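Local coordinates for uncharacterized protein ScGH5_18 (Streptomyces cattleya, PDB 7LR7) that probably hydrolyses glycosidic bonds during N-glycan breakdown, as a family GH5 glycoside hydrolase, and binds N-acetylglucosamine in a pocket of its barrel, at residues A[201-206]-A[247-252]; A[210-215]-A[366-371]; A[223-228]-A[243-248]; A[259-264]-A[295-300]; A[360-365]-A[380-385]. One frame throughout, in Å; residues are numbered along the deposited sequence.

Helix 240-254 is common to interactions 1 and 3, which share its Ala247 and Tyr248, with centres about 10 Å apart, and Tyr248 also meets helix 381-392 of interaction 5. Interaction 3 reaches the bound N-acetylglucosamine directly, through Trp226 and Phe228; in interaction 1 the side chain of Leu249 stays about 8 Å from the sugar. Interactions 2, 4 and 5 lie away from the pocket. Interaction 2 adjoins interaction 1, their centres being about 10 Å apart, and joins the segment 210-215 to the chain beyond the barrel. Interaction 4 belongs to the same sheet as strand 221-225 of interaction 3, while interactions 4 and 5 do not touch, their nearest atoms being about 12 Å apart.

Interaction 1. Residues A[201-206]-A[247-252]; sequences AWYLDD and AYLVEL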
# COMPACT_ATOMS: atom_id res chain seq x y z
N ALA A 201 16.07 -8.51 17.44
CA ALA A 201 15.91 -9.90 17.86
C ALA A 201 16.96 -10.28 18.90
O ALA A 201 16.71 -11.16 19.73
CB ALA A 201 15.97 -10.81 16.63
N TRP A 202 18.12 -9.62 18.89
CA TRP A 202 19.19 -9.89 19.84
C TRP A 202 19.34 -8.83 20.92
O TRP A 202 19.96 -9.10 21.96
CB TRP A 202 20.54 -10.03 19.11
CG TRP A 202 20.67 -11.28 18.26
CD1 TRP A 202 21.16 -12.49 18.65
CD2 TRP A 202 20.29 -11.42 16.88
NE1 TRP A 202 21.10 -13.39 17.60
CE2 TRP A 202 20.58 -12.75 16.50
CE3 TRP A 202 19.72 -10.56 15.94
CZ2 TRP A 202 20.33 -13.23 15.22
CZ3 TRP A 202 19.47 -11.04 14.66
CH2 TRP A 202 19.77 -12.37 14.31
N TYR A 203 18.77 -7.64 20.72
CA TYR A 203 19.09 -6.46 21.51
C TYR A 203 17.94 -5.91 22.34
O TYR A 203 18.20 -5.19 23.31
CB TYR A 203 19.58 -5.33 20.60
CG TYR A 203 20.95 -5.52 20.01
CD1 TYR A 203 21.74 -6.63 20.32
CD2 TYR A 203 21.48 -4.58 19.12
CE1 TYR A 203 23.01 -6.79 19.78
CE2 TYR A 203 22.73 -4.74 18.56
CZ TYR A 203 23.50 -5.84 18.89
OH TYR A 203 24.76 -5.97 18.35
N LEU A 204 16.69 -6.19 21.99
CA LEU A 204 15.53 -5.53 22.58
C LEU A 204 14.81 -6.51 23.50
O LEU A 204 14.36 -7.57 23.04
CB LEU A 204 14.58 -5.03 21.49
CG LEU A 204 14.25 -3.55 21.34
CD1 LEU A 204 13.17 -3.39 20.27
CD2 LEU A 204 13.81 -2.96 22.65
N ASP A 205 14.69 -6.16 24.78
CA ASP A 205 14.03 -7.03 25.73
C ASP A 205 12.57 -7.20 25.34
O ASP A 205 11.88 -6.23 24.99
CB ASP A 205 14.15 -6.46 27.15
CG ASP A 205 15.59 -6.33 27.61
OD1 ASP A 205 16.44 -7.14 27.17
OD2 ASP A 205 15.88 -5.42 28.41
N ASP A 206 12.10 -8.45 25.37
CA ASP A 206 10.70 -8.79 25.11
C ASP A 206 10.28 -8.47 23.67
O ASP A 206 9.09 -8.30 23.38
CB ASP A 206 9.76 -8.10 26.11
CG ASP A 206 9.99 -8.58 27.53
OD1 ASP A 206 10.10 -9.82 27.73
OD2 ASP A 206 10.07 -7.73 28.44
N ALA A 247 31.37 -8.88 13.27
CA ALA A 247 31.93 -10.07 13.88
C ALA A 247 31.21 -10.42 15.17
O ALA A 247 30.94 -11.59 15.45
CB ALA A 247 33.43 -9.88 14.13
N TYR A 248 30.84 -9.39 15.96
CA TYR A 248 30.19 -9.65 17.24
C TYR A 248 28.82 -10.29 17.03
O TYR A 248 28.49 -11.30 17.68
CB TYR A 248 30.06 -8.35 18.03
CG TYR A 248 29.11 -8.43 19.20
CD1 TYR A 248 29.40 -9.20 20.33
CD2 TYR A 248 27.90 -7.74 19.17
CE1 TYR A 248 28.53 -9.26 21.41
CE2 TYR A 248 27.02 -7.80 20.23
CZ TYR A 248 27.33 -8.55 21.34
OH TYR A 248 26.44 -8.58 22.37
N LEU A 249 28.02 -9.73 16.12
CA LEU A 249 26.73 -10.32 15.80
C LEU A 249 26.86 -11.76 15.33
O LEU A 249 26.03 -12.61 15.68
CB LEU A 249 26.03 -9.50 14.72
CG LEU A 249 25.08 -8.42 15.23
CD1 LEU A 249 24.47 -7.68 14.05
CD2 LEU A 249 24.01 -9.06 16.11
N VAL A 250 27.90 -12.04 14.54
CA VAL A 250 28.15 -13.42 14.09
C VAL A 250 28.36 -14.34 15.29
O VAL A 250 27.67 -15.35 15.44
CB VAL A 250 29.34 -13.46 13.13
CG1 VAL A 250 29.91 -14.85 13.05
CG2 VAL A 250 28.90 -13.00 11.77
N GLU A 251 29.31 -13.99 16.16
CA GLU A 251 29.65 -14.87 17.28
C GLU A 251 28.55 -14.92 18.33
O GLU A 251 28.35 -15.97 18.95
CB GLU A 251 30.95 -14.41 17.94
CG GLU A 251 32.15 -14.55 17.01
CD GLU A 251 32.31 -15.97 16.51
OE1 GLU A 251 32.41 -16.88 17.34
OE2 GLU A 251 32.33 -16.18 15.27
N LEU A 252 27.85 -13.80 18.55
CA LEU A 252 26.70 -13.80 19.45
C LEU A 252 25.63 -14.77 18.96
O LEU A 252 25.13 -15.59 19.74
CB LEU A 252 26.10 -12.40 19.58
CG LEU A 252 24.87 -12.27 20.49
CD1 LEU A 252 25.24 -12.64 21.91
CD2 LEU A 252 24.33 -10.85 20.45
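Trp202 lays its indole beside Leu252 and Leu249, and the contact can be followed outward along this one side chain. Its CB already touches the leucine, 4.1 Å from Leu252 CD2. With CG anti to the carbonyl carbon (chi1 -70°), the five-membered ring continues past the same methyl: Trp202 CD1 lies 4.0 Å from Leu252 CD2, and the two side chains run by each other in opposite directions. Further in, Trp202 CD2 comes within 4.5 Å of Leu249 CD2. The far rim of the indole leaves the leucines; there Trp202 CH2 packs 3.9 Å from Val223 CG1 and close to Ser214. A large flat group suits a place where one side chain must span from a helix to a strand.

Tyr203 meets the same two leucines and, with its phenol end, Tyr248 as well. Its hydroxyl enters in the plane of the Tyr248 ring, at the edge, with Tyr203 OH 3.5 Å from Tyr248 CE2, and it also lies 3.9 Å from Leu249 CD2. Leu252 CD2 sits near the plane of the Tyr203 ring, at its edge, 4.3 Å from Tyr203 CE1. The polar end of Tyr248 is bonded to the carbonyl of Cys376, and its ring meets Phe383 and Phe386 edge-to-face.

The contact thus presses the short helix 200-203, which follows barrel strand 194-196, against helix 240-254, with helix 211-216 and strand 221-225 at the indole end and helix 381-392 at the tyrosines.

Interaction 2. Residues A[210-215]-A[366-371]; sequences TPAHSA and PGDQAP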
# COMPACT_ATOMS: atom_id res chain seq x y z
N THR A 210 13.14 -13.87 18.54
CA THR A 210 14.16 -14.13 19.55
C THR A 210 15.44 -14.66 18.91
O THR A 210 15.44 -15.05 17.74
CB THR A 210 13.67 -15.15 20.58
OG1 THR A 210 13.56 -16.44 19.96
CG2 THR A 210 12.33 -14.73 21.16
N PRO A 211 16.55 -14.70 19.65
CA PRO A 211 17.77 -15.31 19.08
C PRO A 211 17.61 -16.80 18.79
O PRO A 211 18.25 -17.31 17.85
CB PRO A 211 18.84 -15.04 20.15
CG PRO A 211 18.32 -13.85 20.92
CD PRO A 211 16.82 -14.03 20.94
N ALA A 212 16.78 -17.51 19.55
CA ALA A 212 16.54 -18.93 19.27
C ALA A 212 15.82 -19.12 17.94
O ALA A 212 16.17 -20.01 17.16
CB ALA A 212 15.74 -19.56 20.41
N HIS A 213 14.81 -18.29 17.67
CA HIS A 213 14.17 -18.28 16.36
C HIS A 213 15.19 -18.14 15.24
O HIS A 213 15.15 -18.88 14.25
CB HIS A 213 13.17 -17.13 16.29
CG HIS A 213 11.96 -17.32 17.16
ND1 HIS A 213 11.28 -16.26 17.71
CD2 HIS A 213 11.32 -18.44 17.56
CE1 HIS A 213 10.26 -16.72 18.41
NE2 HIS A 213 10.26 -18.04 18.34
N SER A 214 16.11 -17.18 15.36
CA SER A 214 17.08 -16.93 14.28
C SER A 214 18.06 -18.09 14.13
O SER A 214 18.48 -18.41 13.01
CB SER A 214 17.85 -15.63 14.55
OG SER A 214 17.16 -14.49 14.05
N ALA A 215 18.46 -18.70 15.24
CA ALA A 215 19.49 -19.73 15.20
C ALA A 215 18.93 -21.14 15.08
O ALA A 215 19.71 -22.07 14.87
CB ALA A 215 20.37 -19.64 16.45
N PRO A 366 16.32 -16.75 30.85
CA PRO A 366 16.12 -18.09 30.27
C PRO A 366 16.67 -18.24 28.86
O PRO A 366 17.37 -19.21 28.56
CB PRO A 366 14.60 -18.26 30.33
CG PRO A 366 14.25 -17.56 31.59
CD PRO A 366 15.15 -16.33 31.64
N GLY A 367 16.41 -17.29 27.97
CA GLY A 367 17.20 -17.22 26.77
C GLY A 367 16.57 -17.85 25.55
O GLY A 367 16.85 -17.41 24.43
N ASP A 368 15.76 -18.90 25.73
CA ASP A 368 14.72 -19.16 24.75
C ASP A 368 13.84 -17.93 24.60
O ASP A 368 13.55 -17.48 23.48
CB ASP A 368 13.87 -20.36 25.18
CG ASP A 368 14.40 -21.68 24.64
OD1 ASP A 368 15.41 -21.68 23.92
OD2 ASP A 368 13.79 -22.73 24.96
N GLN A 369 13.43 -17.35 25.73
CA GLN A 369 12.64 -16.13 25.78
C GLN A 369 13.50 -14.87 25.82
O GLN A 369 13.02 -13.80 25.42
CB GLN A 369 11.71 -16.16 26.99
CG GLN A 369 10.64 -17.26 26.94
CD GLN A 369 11.19 -18.63 27.30
OE1 GLN A 369 12.29 -18.76 27.85
NE2 GLN A 369 10.42 -19.68 26.98
N ALA A 370 14.74 -14.98 26.29
CA ALA A 370 15.71 -13.89 26.28
C ALA A 370 15.15 -12.58 26.84
O ALA A 370 15.22 -11.54 26.18
CB ALA A 370 16.24 -13.68 24.87
N PRO A 371 14.61 -12.59 28.07
CA PRO A 371 13.97 -11.38 28.60
C PRO A 371 14.94 -10.24 28.87
O PRO A 371 14.49 -9.08 28.94
CB PRO A 371 13.34 -11.86 29.91
CG PRO A 371 14.22 -12.95 30.34
CD PRO A 371 14.61 -13.67 29.07
O HOH W 1 12.29 -18.42 21.42
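A capping box opens helix 211-216, and its N-cap residue, Thr210, is also the one that faces Asp368 of the loop 366-371. In the reciprocal pair that defines the motif, His213 N gives a nearly straight bond to Thr210 OG1 at 3.2 Å (173° at the hydrogen), while Thr210 N donates to His213 ND1 at 3.1 Å, coming in tilted 32° from the imidazole plane. Threonine suits the place because its hydroxyl, set between the backbone N and the carbonyl carbon (chi1 69°), can turn back over the first turn and satisfy an amide that has no carbonyl before it in the helix. Histidine supplies a ring nitrogen as the returning acceptor.

Across the contact, direct touches are few. Thr210 CG2 packs on the loop carbonyl, 3.8 Å from Asp368 O. Pro211 CD meets Ala370 CB at 4.0 Å, a small methyl against the proline ring, and Ala212 CB lies 4.1 Å from Asp368 OD1. That carboxylate has its main partner in Arg216, with which it forms a salt bridge just past the segment, so the loop is also held to the helix by charge. Gly367 takes backbone angles at which a side chain would jam against the preceding carbonyl, and its own carbonyl accepts from Trp256.

The join is completed by solvent. A water donates to Asp368 O at 2.6 Å and is hydrogen-bonded to Thr210 OG1 at 2.8 Å, bridging two oxygens that are themselves too far apart to bond. This water and Thr210 OG1 lie over one face of the His213 ring, toward its rim.

Interaction 3. Residues A[223-228]-A[243-248]; sequences VHSWVF and AQHAAY. With NAG (2-acetamido-2-deoxy-beta-D-glucopyranose), chain B.
Ser225 and His245 meet edge-on: the serine hydroxyl lies near the imidazole plane, with Ser225 OG hydrogen-bonded to His245 ND1 at 2.9 Å; either could be the donor. Both side chains extend toward this meeting, OG and the imidazole each standing anti to its own backbone N (His245 chi1 -174°). Serine is small enough here for the helix to come close, its OG 3.6 Å from Ala246 CB. Beside it, Val227 CG1 passes His245 CB at 3.9 Å.

Trp226, next along the chain, points away from the helix and into the pocket, where Trp226 CD1 lies 3.1 Å from O6 of the N-acetylglucosamine and its NE1 is bonded to Glu268. Phe228 turns its edge to the sugar, with Phe228 CZ 3.7 Å from the ring oxygen O5, and rests one face on Trp226 CB. With an alanine in place of Trp226, the C6 arm of the sugar would probably lose the wall it lies against and Glu268 its indole N-H partner.

Alternation of outward and inward residues at the C-terminal end of a strand, backed by the following helix, is characteristic of the (beta/alpha)8 barrel and its active-site pocket.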
# COMPACT_ATOMS: atom_id res chain seq x y z
N VAL A 223 22.13 -12.39 9.86
CA VAL A 223 22.32 -11.21 10.69
C VAL A 223 22.51 -9.99 9.80
O VAL A 223 23.12 -10.08 8.73
CB VAL A 223 23.51 -11.38 11.67
CG1 VAL A 223 23.26 -12.56 12.62
CG2 VAL A 223 24.80 -11.57 10.92
N HIS A 224 21.97 -8.85 10.24
CA HIS A 224 22.10 -7.57 9.54
C HIS A 224 22.84 -6.62 10.47
O HIS A 224 22.32 -6.25 11.53
CB HIS A 224 20.74 -6.99 9.16
CG HIS A 224 19.98 -7.81 8.15
ND1 HIS A 224 18.76 -7.41 7.64
CD2 HIS A 224 20.25 -9.00 7.55
CE1 HIS A 224 18.32 -8.31 6.78
NE2 HIS A 224 19.21 -9.28 6.70
N SER A 225 24.04 -6.20 10.08
CA SER A 225 24.93 -5.44 10.97
C SER A 225 24.94 -3.97 10.57
O SER A 225 25.45 -3.62 9.51
CB SER A 225 26.34 -6.01 10.92
OG SER A 225 27.16 -5.32 11.83
N TRP A 226 24.41 -3.11 11.46
CA TRP A 226 24.22 -1.68 11.17
C TRP A 226 24.72 -0.83 12.33
O TRP A 226 24.06 -0.74 13.37
CB TRP A 226 22.75 -1.40 10.87
CG TRP A 226 22.40 -1.92 9.53
CD1 TRP A 226 21.64 -3.01 9.24
CD2 TRP A 226 22.86 -1.40 8.28
NE1 TRP A 226 21.55 -3.18 7.88
CE2 TRP A 226 22.30 -2.21 7.27
CE3 TRP A 226 23.68 -0.32 7.92
CZ2 TRP A 226 22.54 -1.97 5.92
CZ3 TRP A 226 23.92 -0.10 6.58
CH2 TRP A 226 23.35 -0.92 5.59
N VAL A 227 25.88 -0.19 12.16
CA VAL A 227 26.51 0.52 13.28
C VAL A 227 25.81 1.84 13.59
O VAL A 227 26.21 2.56 14.53
CB VAL A 227 28.02 0.73 13.03
CG1 VAL A 227 28.71 -0.63 12.83
CG2 VAL A 227 28.29 1.63 11.85
N PHE A 228 24.73 2.18 12.87
CA PHE A 228 23.92 3.30 13.35
C PHE A 228 23.02 2.92 14.53
O PHE A 228 22.27 3.77 15.00
CB PHE A 228 23.07 3.92 12.21
CG PHE A 228 22.13 2.97 11.51
CD1 PHE A 228 21.06 2.39 12.17
CD2 PHE A 228 22.28 2.71 10.16
CE1 PHE A 228 20.20 1.53 11.51
CE2 PHE A 228 21.42 1.86 9.49
CZ PHE A 228 20.38 1.27 10.17
N ALA A 243 34.21 -1.29 14.32
CA ALA A 243 34.79 -2.15 13.29
C ALA A 243 34.37 -3.60 13.49
O ALA A 243 34.25 -4.35 12.51
CB ALA A 243 36.32 -2.05 13.30
N GLN A 244 34.18 -4.02 14.73
CA GLN A 244 33.94 -5.42 15.06
C GLN A 244 32.47 -5.76 15.16
O GLN A 244 32.15 -6.89 15.54
CB GLN A 244 34.62 -5.80 16.38
CG GLN A 244 36.13 -5.70 16.36
CD GLN A 244 36.80 -6.90 15.73
OE1 GLN A 244 36.24 -8.01 15.67
NE2 GLN A 244 38.01 -6.69 15.24
N HIS A 245 31.57 -4.81 14.87
CA HIS A 245 30.17 -5.04 15.19
C HIS A 245 29.61 -6.23 14.42
O HIS A 245 28.82 -7.01 14.96
CB HIS A 245 29.33 -3.80 14.93
CG HIS A 245 27.91 -3.95 15.37
ND1 HIS A 245 26.97 -4.63 14.62
CD2 HIS A 245 27.27 -3.54 16.49
CE1 HIS A 245 25.81 -4.63 15.26
NE2 HIS A 245 25.96 -3.98 16.40
N ALA A 246 30.00 -6.37 13.15
CA ALA A 246 29.53 -7.53 12.38
C ALA A 246 30.07 -8.83 12.96
O ALA A 246 29.32 -9.79 13.16
CB ALA A 246 29.93 -7.38 10.92
N ALA A 247 31.37 -8.88 13.27
CA ALA A 247 31.93 -10.07 13.88
C ALA A 247 31.21 -10.42 15.17
O ALA A 247 30.94 -11.59 15.45
CB ALA A 247 33.43 -9.88 14.13
N TYR A 248 30.84 -9.39 15.96
CA TYR A 248 30.19 -9.65 17.24
C TYR A 248 28.82 -10.29 17.03
O TYR A 248 28.49 -11.30 17.68
CB TYR A 248 30.06 -8.35 18.03
CG TYR A 248 29.11 -8.43 19.20
CD1 TYR A 248 29.40 -9.20 20.33
CD2 TYR A 248 27.90 -7.74 19.17
CE1 TYR A 248 28.53 -9.26 21.41
CE2 TYR A 248 27.02 -7.80 20.23
CZ TYR A 248 27.33 -8.55 21.34
OH TYR A 248 26.44 -8.58 22.37
C1 NAG B . 16.13 -0.25 11.54
C2 NAG B . 15.34 0.48 10.45
C3 NAG B . 15.18 -0.39 9.20
C4 NAG B . 16.50 -1.03 8.79
C5 NAG B . 17.14 -1.70 10.00
C6 NAG B . 18.49 -2.31 9.71
C7 NAG B . 13.47 2.06 10.75
C8 NAG B . 12.16 2.29 11.40
N2 NAG B . 14.03 0.87 10.97
O1 NAG B . 16.39 0.63 12.59
O3 NAG B . 14.69 0.41 8.13
O4 NAG B . 16.30 -2.00 7.77
O5 NAG B . 17.34 -0.72 11.02
O6 NAG B . 19.01 -2.94 10.88
O7 NAG B . 14.02 2.91 10.06

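Interaction 4. Residues A[259-264]-A[295-300]; sequences EPRRPV and CPEVWG
Parallel pairing of neighbouring barrel strands begins here, where Val264, at the start of strand 264-269, bridges Val298 of strand 298-304. Val264 N donates to Glu297 O at 2.9 Å, nearly in line with that C=O, and Val264 O accepts from Trp299 N at 2.6 Å, the donor standing 43° out of the carbonyl plane. Each carbonyl also receives a CA-H...O contact, Pro263 CA lying 3.2 Å from Glu297 O and Val298 CA 3.4 Å from Val264 O. Both valines turn to the same side of the sheet, where Val264 packs on Val250 of helix 240-254; branched residues suit such strands. Just ahead, Pro263 CB rests 3.9 Å from Trp299 CB, at the edge of the indole.

The side chains of Arg261 and Glu297 add a salt bridge. Arg261, in the type I turn 259-262, brings its guanidinium edge to the carboxylate: Arg261 NE bonds Glu297 OE2 at 3.2 Å, and NH2 weakly bonds OE1. The two planes are 65° apart, and NE comes from above the carboxylate plane, so the pair is not a flat two-pronged one. A bend at chi2 (-61°) curls the glutamate toward the arginine, whose NH2 is also bonded to the carbonyl of Ser10. An alanine in place of Glu297 would probably leave Arg261 without its opposite charge, held here by the Ser10 carbonyl instead.

Residues 259-264 and 295-300 thus form the entry, at the N-terminal ends of the strands, to the seventh and eighth strands of a (beta/alpha)8 barrel, away from the sugar pocket.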
# COMPACT_ATOMS: atom_id res chain seq x y z
N GLU A 259 23.13 -26.67 16.35
CA GLU A 259 24.22 -27.32 15.61
C GLU A 259 25.51 -26.52 15.76
O GLU A 259 25.52 -25.31 15.50
CB GLU A 259 23.86 -27.44 14.13
CG GLU A 259 22.44 -27.91 13.87
CD GLU A 259 22.30 -29.43 13.79
OE1 GLU A 259 21.38 -29.90 13.09
OE2 GLU A 259 23.10 -30.14 14.42
N PRO A 260 26.60 -27.16 16.19
CA PRO A 260 27.85 -26.40 16.43
C PRO A 260 28.47 -25.79 15.18
O PRO A 260 29.23 -24.82 15.30
CB PRO A 260 28.78 -27.44 17.06
CG PRO A 260 28.17 -28.77 16.73
CD PRO A 260 26.70 -28.54 16.68
N ARG A 261 28.19 -26.32 13.99
CA ARG A 261 28.73 -25.74 12.77
C ARG A 261 27.65 -25.05 11.93
O ARG A 261 27.84 -24.82 10.73
CB ARG A 261 29.45 -26.82 11.95
CG ARG A 261 30.60 -27.49 12.72
CD ARG A 261 31.60 -28.15 11.78
NE ARG A 261 32.15 -27.17 10.84
CZ ARG A 261 32.76 -27.48 9.70
NH1 ARG A 261 32.93 -28.75 9.35
NH2 ARG A 261 33.21 -26.51 8.91
N ARG A 262 26.51 -24.69 12.53
CA ARG A 262 25.49 -23.96 11.79
C ARG A 262 26.11 -22.68 11.25
O ARG A 262 26.65 -21.89 12.03
CB ARG A 262 24.28 -23.63 12.65
CG ARG A 262 23.28 -22.64 11.99
CD ARG A 262 22.14 -22.34 12.94
NE ARG A 262 21.09 -21.48 12.38
CZ ARG A 262 19.97 -21.92 11.82
NH1 ARG A 262 19.77 -23.23 11.67
NH2 ARG A 262 19.05 -21.05 11.37
N PRO A 263 26.07 -22.45 9.95
CA PRO A 263 26.72 -21.26 9.40
C PRO A 263 25.96 -20.00 9.80
O PRO A 263 24.78 -20.03 10.17
CB PRO A 263 26.67 -21.48 7.89
CG PRO A 263 26.39 -22.93 7.71
CD PRO A 263 25.57 -23.34 8.89
N VAL A 264 26.64 -18.87 9.72
CA VAL A 264 26.01 -17.58 9.92
C VAL A 264 26.21 -16.76 8.66
O VAL A 264 27.33 -16.67 8.15
CB VAL A 264 26.56 -16.85 11.16
CG1 VAL A 264 25.80 -15.54 11.37
CG2 VAL A 264 26.48 -17.75 12.40
N CYS A 295 35.98 -15.01 11.77
CA CYS A 295 35.01 -15.86 12.45
C CYS A 295 34.76 -17.11 11.64
O CYS A 295 34.43 -17.02 10.45
CB CYS A 295 33.70 -15.12 12.67
SG CYS A 295 33.84 -13.58 13.59
N PRO A 296 34.89 -18.30 12.24
CA PRO A 296 34.59 -19.53 11.49
C PRO A 296 33.11 -19.60 11.11
O PRO A 296 32.25 -18.95 11.72
CB PRO A 296 34.97 -20.64 12.48
CG PRO A 296 35.90 -19.98 13.48
CD PRO A 296 35.36 -18.58 13.60
N GLU A 297 32.83 -20.39 10.08
CA GLU A 297 31.46 -20.78 9.72
C GLU A 297 30.65 -19.62 9.18
O GLU A 297 29.42 -19.63 9.27
CB GLU A 297 30.70 -21.41 10.90
CG GLU A 297 31.48 -22.34 11.79
CD GLU A 297 32.04 -23.53 11.06
OE1 GLU A 297 31.59 -23.80 9.92
OE2 GLU A 297 32.91 -24.21 11.63
N VAL A 298 31.30 -18.61 8.63
CA VAL A 298 30.58 -17.52 7.99
C VAL A 298 30.12 -17.98 6.62
O VAL A 298 30.93 -18.27 5.74
CB VAL A 298 31.46 -16.26 7.89
CG1 VAL A 298 30.79 -15.26 6.97
CG2 VAL A 298 31.68 -15.66 9.26
N TRP A 299 28.79 -18.03 6.42
CA TRP A 299 28.27 -18.48 5.14
C TRP A 299 28.64 -17.51 4.02
O TRP A 299 28.94 -17.94 2.90
CB TRP A 299 26.75 -18.64 5.19
CG TRP A 299 26.18 -19.18 3.90
CD1 TRP A 299 25.93 -20.50 3.60
CD2 TRP A 299 25.82 -18.42 2.73
NE1 TRP A 299 25.43 -20.60 2.32
CE2 TRP A 299 25.35 -19.34 1.77
CE3 TRP A 299 25.85 -17.06 2.41
CZ2 TRP A 299 24.92 -18.94 0.51
CZ3 TRP A 299 25.43 -16.67 1.16
CH2 TRP A 299 24.97 -17.61 0.23
N GLY A 300 28.61 -16.22 4.30
CA GLY A 300 28.94 -15.24 3.28
C GLY A 300 28.78 -13.83 3.82
O GLY A 300 28.22 -13.61 4.90

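Interaction 5. Residues A[360-365]-A[380-385]; sequences LVVDVG and GAVFEA
No aromatic ring carries the contact between Leu360 and Val382; the flat groups touched are peptide units. A methyl comes up to each of two carbonyl oxygens: Leu360 CD1 lies 3.5 Å from Val382 O, and Val382 CG2 lies 4.0 Å from Val361 O. Phe383, next on the helix, leaves the backbone away from the strand; its ring meets Tyr235 and Tyr248.

Val382 lies at the centre. Its CG1, anti to the backbone N (chi1 162°), is shared by two strand residues, standing 3.9 Å from Leu360 CD1 and 3.9 Å from Val362 CG2. The valine side chains cross at about a right angle. One helical turn on, Ala385 CB receives the leucine tip, 4.0 Å from Leu360 CD1. A methyl alone leaves room for the long leucine, whereas branched valines fill the shorter span near Val362. All are buried and apolar, as fits a helix-covered sheet.

Strand and helix run nearly antiparallel, their short axes 167° apart and 9.2 Å at closest approach. They form the first half of a beta-alpha-beta unit: strand 358-362 lies between strands 397-400 and 417-419 in a small parallel sheet, with helix 381-392 packed on it and on barrel helix 240-254, whose Leu252 also reaches Val362.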
# COMPACT_ATOMS: atom_id res chain seq x y z
N LEU A 360 32.82 -16.08 25.71
CA LEU A 360 32.20 -15.15 26.65
C LEU A 360 30.81 -15.64 27.03
O LEU A 360 29.99 -15.93 26.15
CB LEU A 360 32.07 -13.77 26.00
CG LEU A 360 32.01 -12.45 26.77
CD1 LEU A 360 30.96 -11.57 26.13
CD2 LEU A 360 31.79 -12.61 28.27
N VAL A 361 30.53 -15.72 28.33
CA VAL A 361 29.23 -16.18 28.79
C VAL A 361 28.17 -15.12 28.50
O VAL A 361 28.36 -13.93 28.80
CB VAL A 361 29.26 -16.54 30.28
CG1 VAL A 361 27.90 -17.03 30.75
CG2 VAL A 361 30.30 -17.58 30.55
N VAL A 362 27.06 -15.54 27.91
CA VAL A 362 25.95 -14.65 27.58
C VAL A 362 24.78 -15.05 28.47
O VAL A 362 24.17 -16.11 28.27
CB VAL A 362 25.60 -14.73 26.09
CG1 VAL A 362 24.31 -13.97 25.77
CG2 VAL A 362 26.76 -14.19 25.25
N ASP A 363 24.48 -14.23 29.48
CA ASP A 363 23.40 -14.50 30.43
C ASP A 363 22.26 -13.53 30.17
O ASP A 363 22.36 -12.34 30.47
CB ASP A 363 23.87 -14.39 31.88
CG ASP A 363 22.80 -14.85 32.89
OD1 ASP A 363 23.16 -15.22 34.02
OD2 ASP A 363 21.59 -14.84 32.54
N VAL A 364 21.16 -14.05 29.68
CA VAL A 364 20.17 -13.25 28.99
C VAL A 364 18.81 -13.50 29.65
O VAL A 364 17.76 -13.06 29.16
CB VAL A 364 20.27 -13.61 27.49
CG1 VAL A 364 19.08 -14.34 26.94
CG2 VAL A 364 20.74 -12.43 26.64
N GLY A 365 18.84 -14.14 30.81
CA GLY A 365 17.67 -14.76 31.37
C GLY A 365 17.50 -16.11 30.70
O GLY A 365 18.42 -16.58 30.02
N GLY A 380 25.77 -2.58 26.54
CA GLY A 380 25.49 -3.64 27.47
C GLY A 380 26.74 -4.35 27.96
O GLY A 380 27.81 -4.30 27.34
N ALA A 381 26.58 -5.04 29.09
CA ALA A 381 27.71 -5.71 29.72
C ALA A 381 28.31 -6.78 28.81
O ALA A 381 29.54 -6.93 28.74
CB ALA A 381 27.28 -6.32 31.05
N VAL A 382 27.47 -7.55 28.11
CA VAL A 382 27.98 -8.59 27.22
C VAL A 382 28.68 -7.95 26.01
O VAL A 382 29.79 -8.35 25.64
CB VAL A 382 26.84 -9.54 26.78
CG1 VAL A 382 27.26 -10.34 25.53
CG2 VAL A 382 26.43 -10.48 27.94
N PHE A 383 28.05 -6.95 25.41
CA PHE A 383 28.64 -6.18 24.32
C PHE A 383 30.04 -5.68 24.67
O PHE A 383 31.01 -5.95 23.95
CB PHE A 383 27.71 -5.01 23.98
CG PHE A 383 28.04 -4.27 22.70
CD1 PHE A 383 29.05 -3.32 22.68
CD2 PHE A 383 27.33 -4.52 21.54
CE1 PHE A 383 29.35 -2.62 21.51
CE2 PHE A 383 27.63 -3.83 20.37
CZ PHE A 383 28.63 -2.88 20.35
N GLU A 384 30.16 -4.95 25.77
CA GLU A 384 31.45 -4.32 26.08
C GLU A 384 32.49 -5.35 26.52
O GLU A 384 33.68 -5.20 26.21
CB GLU A 384 31.26 -3.23 27.13
CG GLU A 384 30.41 -2.09 26.61
CD GLU A 384 30.25 -0.92 27.56
OE1 GLU A 384 30.37 -1.10 28.79
OE2 GLU A 384 29.99 0.20 27.07
N ALA A 385 32.07 -6.40 27.23
CA ALA A 385 33.00 -7.48 27.54
C ALA A 385 33.55 -8.12 26.27
O ALA A 385 34.73 -8.48 26.21
CB ALA A 385 32.30 -8.53 28.41